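Local coordinates for PAP fimbrial major pilin protein (Escherichia coli, PDB 2UY6) that polymerizes into the thick, right-handed helical rod of P pili, the surface filaments with which the bacterium colonizes the epithelium of particular host organs, at residues Gly46-Pro51 against Val136-Ser141; Ile56-Cys61 against Asn129-Thr134. The protein carries 2 engineered substitutions. One frame throughout, in Å; residues are numbered along the deposited sequence.

Both contacts involve strand 130-139, which lies between strands 52-59 and 101-106 in an antiparallel sheet of this immunoglobulin-like pilin. Interaction 2 pairs the end of strand 52-59 with the start of strand 130-139; interaction 1 lies at the other end of the same pairing, where the loop after helix 40-45 runs into strand 52-59. Their centres are about 25 Å apart, on opposite sides of the chain's centre, yet Pro51 CB meets Thr134 CB at 4.1 Å. Along the chain, interaction 2 is nested inside the loop closed by interaction 1, and together they bracket one long antiparallel seam of the subunit.

Interaction 1: Gly46-Pro51 against Val136-Ser141; sequences GGVSKP and VVKKSS
Ser49 turns its hydroxyl between its own backbone N and carbonyl carbon (chi1 73°), which presents OG to Val137, while Val48 carries CG1 anti to its N (chi1 162°) and lays that methyl against Val136. These side chains join the loop ahead of strand 52-59 to the last part of strand 130-139, at one end of an antiparallel sheet in the immunoglobulin-like pilin fold. Two hydrogen bonds hold Ser49 to a single residue. Ser49 N donates to Val137 O at 3.1 Å, in the carbonyl plane, and Ser49 OG accepts from Val137 N at 2.7 Å in an almost straight bond (179°). The serine hydroxyl thus takes the place a backbone carbonyl would have in a regular ladder, so both backbone polar groups of Val137 are satisfied although the loop forms no regular strand. Apolar contacts accompany this pair. Val48 CG1 rests 3.5 Å from Val136 CB, and the other methyl, Val48 CG2, lies 3.8 Å from Lys138 CB; Val136 CG1 packs on the proline ring, 3.4 Å from Pro51 CB. The opposite edge of the strand is bonded through Val136 and Lys138 to Val104 and Ala102 of strand 101-106, and Val137 packs against Phe35 and Phe152. Only the root of Lys138 takes part in the contact; its chain leads away, and the ammonium forms a salt bridge with Glu92 as well as a hydrogen bond to Lys139 O. Just before Val48 the loop backbone is joined to the strand through a water, which donates to Gly47 O at 2.6 Å and accepts from Lys139 N at 3.1 Å.

Interaction 2: Ile56-Cys61 against Asn129-Thr134; sequences IELVNC and NVLHYT
Ile56 and Leu131 form a hydrogen-bonded antiparallel pair within the immunoglobulin-like pilin fold, where strand 52-59 runs beside strand 130-139, the axes of their short segments 4.7 Å apart at closest approach. Backbone bonds come first: Ile56 N donates to Leu131 O at 3.0 Å, Leu131 N returns a bond to Ile56 O, and Leu58 N reaches Asn129 O at 2.8 Å, nearly in line with that carbonyl. Between these bonds Glu57 and Val130 make a non-hydrogen-bonded pair, and the CA-H of Val130 points to Ile56 O. On the face of Ile56 and Leu131, Leu58 CD1 touches Leu131 CD1 at 3.8 Å, and Ile56 CD1 approaches Tyr133 CE1 obliquely; Phe81 meets the tyrosine ring edge-to-face, while Leu58 also touches Phe66. On the face of Glu57 and Val130, Val130 CG2 lies loosely beside Glu57 CB. Beyond Val59, Cys61 is tied to Cys22 by a disulfide, which fixes the end of strand 52-59 to the chain just before its other neighbour, strand 23-25. Polar side chains close the pairing at the start of strand 130-139. With chi1 at 64°, Asn129 folds its amide across to the facing strand, where ND2 serves two acceptors, both in the amide plane, fixing its rotation. Asn129 ND2 meets Leu58 O at 3.1 Å from above the carbonyl plane and Glu57 OE2 at 2.9 Å, using the oxygen's anti lone pair, with carboxylate and amide planes 53° apart.

Interaction 1: Gly46-Pro51 against Val136-Ser141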
ATOM      1  N   GLY B  46     -41.085  -7.446 -19.666  1.00 29.93           N
ATOM      2  CA  GLY B  46     -40.265  -6.279 -19.944  1.00 28.38           C
ATOM      3  C   GLY B  46     -40.097  -5.400 -18.724  1.00 29.14           C
ATOM      4  O   GLY B  46     -39.562  -4.291 -18.807  1.00 29.49           O
ATOM      5  N   GLY B  47     -40.576  -5.895 -17.588  1.00 28.93           N
ATOM      6  CA  GLY B  47     -40.445  -5.153 -16.353  1.00 28.08           C
ATOM      7  C   GLY B  47     -39.048  -5.387 -15.815  1.00 29.51           C
ATOM      8  O   GLY B  47     -38.400  -6.386 -16.158  1.00 28.41           O
ATOM      9  N   VAL B  48     -38.583  -4.471 -14.971  1.00 27.61           N
ATOM     10  CA  VAL B  48     -37.259  -4.564 -14.377  1.00 27.52           C
ATOM     11  C   VAL B  48     -37.357  -4.527 -12.856  1.00 26.74           C
ATOM     12  O   VAL B  48     -38.329  -4.019 -12.304  1.00 26.98           O
ATOM     13  CB  VAL B  48     -36.380  -3.389 -14.859  1.00 29.64           C
ATOM     14  CG1 VAL B  48     -35.173  -3.217 -13.942  1.00 33.67           C
ATOM     15  CG2 VAL B  48     -35.929  -3.639 -16.295  1.00 26.93           C
ATOM     16  N   SER B  49     -36.352  -5.058 -12.173  1.00 26.17           N
ATOM     17  CA  SER B  49     -36.370  -5.041 -10.716  1.00 27.71           C
ATOM     18  C   SER B  49     -36.066  -3.629 -10.213  1.00 28.68           C
ATOM     19  O   SER B  49     -35.577  -2.779 -10.964  1.00 27.48           O
ATOM     20  CB  SER B  49     -35.316  -5.997 -10.160  1.00 28.14           C
ATOM     21  OG  SER B  49     -34.012  -5.470 -10.348  1.00 28.24           O
ATOM     22  N   LYS B  50     -36.355  -3.367  -8.946  1.00 29.88           N
ATOM     23  CA  LYS B  50     -36.046  -2.053  -8.406  1.00 33.30           C
ATOM     24  C   LYS B  50     -34.537  -1.923  -8.398  1.00 35.25           C
ATOM     25  O   LYS B  50     -33.831  -2.870  -8.061  1.00 35.73           O
ATOM     26  CB  LYS B  50     -36.541  -1.902  -6.969  1.00 33.83           C
ATOM     27  CG  LYS B  50     -36.105  -0.596  -6.309  1.00 33.60           C
ATOM     28  CD  LYS B  50     -36.691  -0.456  -4.916  1.00 33.62           C
ATOM     29  CE  LYS B  50     -36.544   0.973  -4.396  1.00 37.33           C
ATOM     30  NZ  LYS B  50     -37.301   1.209  -3.120  1.00 36.20           N
ATOM     31  N   PRO B  51     -34.016  -0.763  -8.810  1.00 37.17           N
ATOM     32  CA  PRO B  51     -32.555  -0.663  -8.780  1.00 38.10           C
ATOM     33  C   PRO B  51     -32.047  -0.697  -7.335  1.00 37.25           C
ATOM     34  O   PRO B  51     -32.476   0.091  -6.494  1.00 37.77           O
ATOM     35  CB  PRO B  51     -32.268   0.653  -9.519  1.00 38.62           C
ATOM     36  CG  PRO B  51     -33.608   1.360  -9.585  1.00 39.96           C
ATOM     37  CD  PRO B  51     -34.609   0.266  -9.680  1.00 37.97           C
ATOM     38  N   VAL B 136     -29.843  -3.645 -11.349  1.00 23.33           N
ATOM     39  CA  VAL B 136     -31.193  -4.096 -11.669  1.00 27.83           C
ATOM     40  C   VAL B 136     -31.153  -5.449 -12.364  1.00 28.47           C
ATOM     41  O   VAL B 136     -30.230  -5.748 -13.124  1.00 29.59           O
ATOM     42  CB  VAL B 136     -31.920  -3.107 -12.614  1.00 27.98           C
ATOM     43  CG1 VAL B 136     -32.232  -1.805 -11.888  1.00 29.30           C
ATOM     44  CG2 VAL B 136     -31.047  -2.829 -13.824  1.00 31.14           C
ATOM     45  N   VAL B 137     -32.156  -6.268 -12.094  1.00 29.44           N
ATOM     46  CA  VAL B 137     -32.258  -7.581 -12.717  1.00 30.73           C
ATOM     47  C   VAL B 137     -33.308  -7.488 -13.829  1.00 31.01           C
ATOM     48  O   VAL B 137     -34.344  -6.842 -13.656  1.00 31.72           O
ATOM     49  CB  VAL B 137     -32.704  -8.648 -11.695  1.00 30.65           C
ATOM     50  CG1 VAL B 137     -32.908  -9.993 -12.391  1.00 30.33           C
ATOM     51  CG2 VAL B 137     -31.666  -8.766 -10.595  1.00 29.87           C
ATOM     52  N   LYS B 138     -33.038  -8.107 -14.973  1.00 31.35           N
ATOM     53  CA  LYS B 138     -33.999  -8.083 -16.068  1.00 32.17           C
ATOM     54  C   LYS B 138     -33.819  -9.275 -16.992  1.00 32.63           C
ATOM     55  O   LYS B 138     -32.839 -10.010 -16.880  1.00 31.17           O
ATOM     56  CB  LYS B 138     -33.881  -6.783 -16.867  1.00 30.68           C
ATOM     57  CG  LYS B 138     -32.680  -6.697 -17.783  1.00 31.52           C
ATOM     58  CD  LYS B 138     -32.619  -5.327 -18.425  1.00 33.20           C
ATOM     59  CE  LYS B 138     -31.716  -5.321 -19.631  1.00 36.02           C
ATOM     60  NZ  LYS B 138     -32.260  -6.223 -20.685  1.00 37.94           N
ATOM     61  N   LYS B 139     -34.780  -9.473 -17.889  1.00 34.37           N
ATOM     62  CA  LYS B 139     -34.707 -10.572 -18.835  1.00 35.37           C
ATOM     63  C   LYS B 139     -33.487 -10.317 -19.700  1.00 35.67           C
ATOM     64  O   LYS B 139     -33.197  -9.177 -20.054  1.00 34.28           O
ATOM     65  CB  LYS B 139     -35.966 -10.627 -19.703  1.00 36.21           C
ATOM     66  CG  LYS B 139     -35.999 -11.828 -20.642  1.00 39.27           C
ATOM     67  CD  LYS B 139     -37.329 -11.959 -21.371  1.00 40.15           C
ATOM     68  CE  LYS B 139     -37.566 -10.802 -22.322  1.00 38.87           C
ATOM     69  NZ  LYS B 139     -38.870 -10.946 -23.036  1.00 41.39           N
ATOM     70  N   SER B 140     -32.765 -11.386 -20.014  1.00 37.12           N
ATOM     71  CA  SER B 140     -31.565 -11.311 -20.832  1.00 37.57           C
ATOM     72  C   SER B 140     -31.885 -10.773 -22.213  1.00 38.98           C
ATOM     73  O   SER B 140     -32.995 -10.946 -22.701  1.00 40.13           O
ATOM     74  CB  SER B 140     -30.950 -12.701 -20.967  1.00 36.69           C
ATOM     75  OG  SER B 140     -29.966 -12.712 -21.977  1.00 37.81           O
ATOM     76  N   SER B 141     -30.916 -10.116 -22.841  1.00 40.55           N
ATOM     77  CA  SER B 141     -31.119  -9.584 -24.185  1.00 41.34           C
ATOM     78  C   SER B 141     -30.768 -10.653 -25.226  1.00 42.30           C
ATOM     79  O   SER B 141     -30.745 -10.383 -26.433  1.00 41.63           O
ATOM     80  CB  SER B 141     -30.261  -8.335 -24.415  1.00 41.33           C
ATOM     81  OG  SER B 141     -30.792  -7.213 -23.729  1.00 41.93           O
TER
HETATM   82  O   HOH W   1     -37.192  -7.524 -18.164  1.00 17.06           O

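Interaction 2: Ile56-Cys61 against Asn129-Thr134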
ATOM      1  N   ILE B  56     -19.752   0.184  -2.435  1.00 30.64           N
ATOM      2  CA  ILE B  56     -18.462  -0.408  -2.126  1.00 30.82           C
ATOM      3  C   ILE B  56     -17.625   0.576  -1.321  1.00 31.00           C
ATOM      4  O   ILE B  56     -17.264   1.641  -1.819  1.00 30.18           O
ATOM      5  CB  ILE B  56     -17.694  -0.772  -3.419  1.00 30.22           C
ATOM      6  CG1 ILE B  56     -18.531  -1.726  -4.267  1.00 30.81           C
ATOM      7  CG2 ILE B  56     -16.372  -1.432  -3.074  1.00 29.55           C
ATOM      8  CD1 ILE B  56     -17.932  -2.004  -5.635  1.00 31.31           C
ATOM      9  N   GLU B  57     -17.331   0.222  -0.074  1.00 31.47           N
ATOM     10  CA  GLU B  57     -16.531   1.084   0.781  1.00 33.29           C
ATOM     11  C   GLU B  57     -15.035   0.808   0.618  1.00 31.04           C
ATOM     12  O   GLU B  57     -14.576  -0.321   0.796  1.00 28.89           O
ATOM     13  CB  GLU B  57     -16.949   0.917   2.251  1.00 36.49           C
ATOM     14  CG  GLU B  57     -15.958   1.535   3.247  1.00 42.26           C
ATOM     15  CD  GLU B  57     -16.550   1.791   4.633  1.00 45.06           C
ATOM     16  OE1 GLU B  57     -17.277   0.918   5.162  1.00 46.43           O
ATOM     17  OE2 GLU B  57     -16.272   2.869   5.201  1.00 46.04           O
ATOM     18  N   LEU B  58     -14.294   1.853   0.253  1.00 30.83           N
ATOM     19  CA  LEU B  58     -12.844   1.775   0.076  1.00 32.77           C
ATOM     20  C   LEU B  58     -12.189   2.077   1.417  1.00 33.94           C
ATOM     21  O   LEU B  58     -12.318   3.184   1.932  1.00 35.66           O
ATOM     22  CB  LEU B  58     -12.376   2.798  -0.964  1.00 28.98           C
ATOM     23  CG  LEU B  58     -13.017   2.609  -2.342  1.00 29.83           C
ATOM     24  CD1 LEU B  58     -12.587   3.706  -3.313  1.00 28.34           C
ATOM     25  CD2 LEU B  58     -12.626   1.252  -2.868  1.00 27.27           C
ATOM     26  N   VAL B  59     -11.497   1.094   1.989  1.00 35.47           N
ATOM     27  CA  VAL B  59     -10.838   1.288   3.280  1.00 36.85           C
ATOM     28  C   VAL B  59      -9.339   0.978   3.266  1.00 36.72           C
ATOM     29  O   VAL B  59      -8.798   0.467   2.283  1.00 36.28           O
ATOM     30  CB  VAL B  59     -11.504   0.426   4.373  1.00 38.05           C
ATOM     31  CG1 VAL B  59     -12.961   0.806   4.503  1.00 38.06           C
ATOM     32  CG2 VAL B  59     -11.373  -1.059   4.033  1.00 38.39           C
ATOM     33  N   ASN B  60      -8.680   1.303   4.373  1.00 38.09           N
ATOM     34  CA  ASN B  60      -7.248   1.075   4.544  1.00 37.31           C
ATOM     35  C   ASN B  60      -6.378   1.647   3.434  1.00 37.00           C
ATOM     36  O   ASN B  60      -5.302   1.126   3.159  1.00 37.65           O
ATOM     37  CB  ASN B  60      -6.956  -0.421   4.694  1.00 37.02           C
ATOM     38  CG  ASN B  60      -7.750  -1.057   5.821  1.00 40.29           C
ATOM     39  OD1 ASN B  60      -8.056  -0.409   6.823  1.00 41.73           O
ATOM     40  ND2 ASN B  60      -8.079  -2.335   5.667  1.00 42.21           N
ATOM     41  N   CYS B  61      -6.835   2.717   2.798  1.00 35.96           N
ATOM     42  CA  CYS B  61      -6.045   3.338   1.746  1.00 38.42           C
ATOM     43  C   CYS B  61      -6.325   4.832   1.703  1.00 41.31           C
ATOM     44  O   CYS B  61      -7.179   5.332   2.438  1.00 41.12           O
ATOM     45  CB  CYS B  61      -6.370   2.717   0.385  1.00 38.24           C
ATOM     46  SG  CYS B  61      -8.103   2.913  -0.150  1.00 39.06           S
ATOM     47  N   ASN B 129     -16.062   7.764   1.189  1.00 47.88           N
ATOM     48  CA  ASN B 129     -15.112   6.741   0.766  1.00 44.87           C
ATOM     49  C   ASN B 129     -15.871   5.538   0.203  1.00 41.15           C
ATOM     50  O   ASN B 129     -15.354   4.419   0.155  1.00 39.57           O
ATOM     51  CB  ASN B 129     -14.247   6.305   1.949  1.00 44.69           C
ATOM     52  CG  ASN B 129     -15.057   5.652   3.044  1.00 45.62           C
ATOM     53  OD1 ASN B 129     -16.017   6.232   3.548  1.00 48.00           O
ATOM     54  ND2 ASN B 129     -14.680   4.435   3.418  1.00 45.64           N
ATOM     55  N   VAL B 130     -17.106   5.787  -0.219  1.00 37.10           N
ATOM     56  CA  VAL B 130     -17.955   4.745  -0.778  1.00 32.67           C
ATOM     57  C   VAL B 130     -18.286   5.060  -2.224  1.00 31.78           C
ATOM     58  O   VAL B 130     -18.716   6.175  -2.543  1.00 30.80           O
ATOM     59  CB  VAL B 130     -19.293   4.627  -0.003  1.00 33.03           C
ATOM     60  CG1 VAL B 130     -20.182   3.559  -0.640  1.00 32.02           C
ATOM     61  CG2 VAL B 130     -19.031   4.302   1.454  1.00 30.53           C
ATOM     62  N   LEU B 131     -18.065   4.090  -3.101  1.00 30.68           N
ATOM     63  CA  LEU B 131     -18.397   4.257  -4.510  1.00 31.09           C
ATOM     64  C   LEU B 131     -19.845   3.771  -4.583  1.00 31.68           C
ATOM     65  O   LEU B 131     -20.172   2.709  -4.043  1.00 31.74           O
ATOM     66  CB  LEU B 131     -17.489   3.393  -5.384  1.00 30.33           C
ATOM     67  CG  LEU B 131     -15.997   3.745  -5.340  1.00 30.32           C
ATOM     68  CD1 LEU B 131     -15.164   2.567  -5.834  1.00 30.25           C
ATOM     69  CD2 LEU B 131     -15.738   4.978  -6.177  1.00 29.45           C
ATOM     70  N   HIS B 132     -20.710   4.552  -5.225  1.00 31.83           N
ATOM     71  CA  HIS B 132     -22.128   4.202  -5.320  1.00 32.58           C
ATOM     72  C   HIS B 132     -22.542   3.726  -6.707  1.00 31.42           C
ATOM     73  O   HIS B 132     -22.238   4.370  -7.709  1.00 32.21           O
ATOM     74  CB  HIS B 132     -23.000   5.408  -4.942  1.00 35.13           C
ATOM     75  CG  HIS B 132     -22.658   6.026  -3.618  1.00 37.91           C
ATOM     76  ND1 HIS B 132     -23.000   5.452  -2.411  1.00 40.00           N
ATOM     77  CD2 HIS B 132     -22.035   7.191  -3.314  1.00 37.75           C
ATOM     78  CE1 HIS B 132     -22.607   6.236  -1.422  1.00 38.65           C
ATOM     79  NE2 HIS B 132     -22.018   7.298  -1.942  1.00 39.22           N
ATOM     80  N   TYR B 133     -23.236   2.593  -6.748  1.00 29.30           N
ATOM     81  CA  TYR B 133     -23.749   2.018  -7.990  1.00 27.55           C
ATOM     82  C   TYR B 133     -25.158   1.495  -7.706  1.00 27.19           C
ATOM     83  O   TYR B 133     -25.581   1.410  -6.552  1.00 28.35           O
ATOM     84  CB  TYR B 133     -22.912   0.822  -8.465  1.00 26.26           C
ATOM     85  CG  TYR B 133     -21.463   1.093  -8.801  1.00 25.53           C
ATOM     86  CD1 TYR B 133     -20.468   1.041  -7.819  1.00 23.94           C
ATOM     87  CD2 TYR B 133     -21.081   1.387 -10.106  1.00 22.56           C
ATOM     88  CE1 TYR B 133     -19.127   1.276  -8.137  1.00 21.84           C
ATOM     89  CE2 TYR B 133     -19.751   1.623 -10.431  1.00 23.29           C
ATOM     90  CZ  TYR B 133     -18.782   1.568  -9.445  1.00 22.53           C
ATOM     91  OH  TYR B 133     -17.477   1.821  -9.781  1.00 24.18           O
ATOM     92  N   THR B 134     -25.888   1.158  -8.760  1.00 25.88           N
ATOM     93  CA  THR B 134     -27.217   0.578  -8.602  1.00 25.11           C
ATOM     94  C   THR B 134     -27.261  -0.605  -9.547  1.00 23.61           C
ATOM     95  O   THR B 134     -26.656  -0.582 -10.618  1.00 22.58           O
ATOM     96  CB  THR B 134     -28.353   1.553  -8.957  1.00 25.65           C
ATOM     97  OG1 THR B 134     -27.967   2.349 -10.078  1.00 31.64           O
ATOM     98  CG2 THR B 134     -28.689   2.437  -7.774  1.00 25.14           C
TER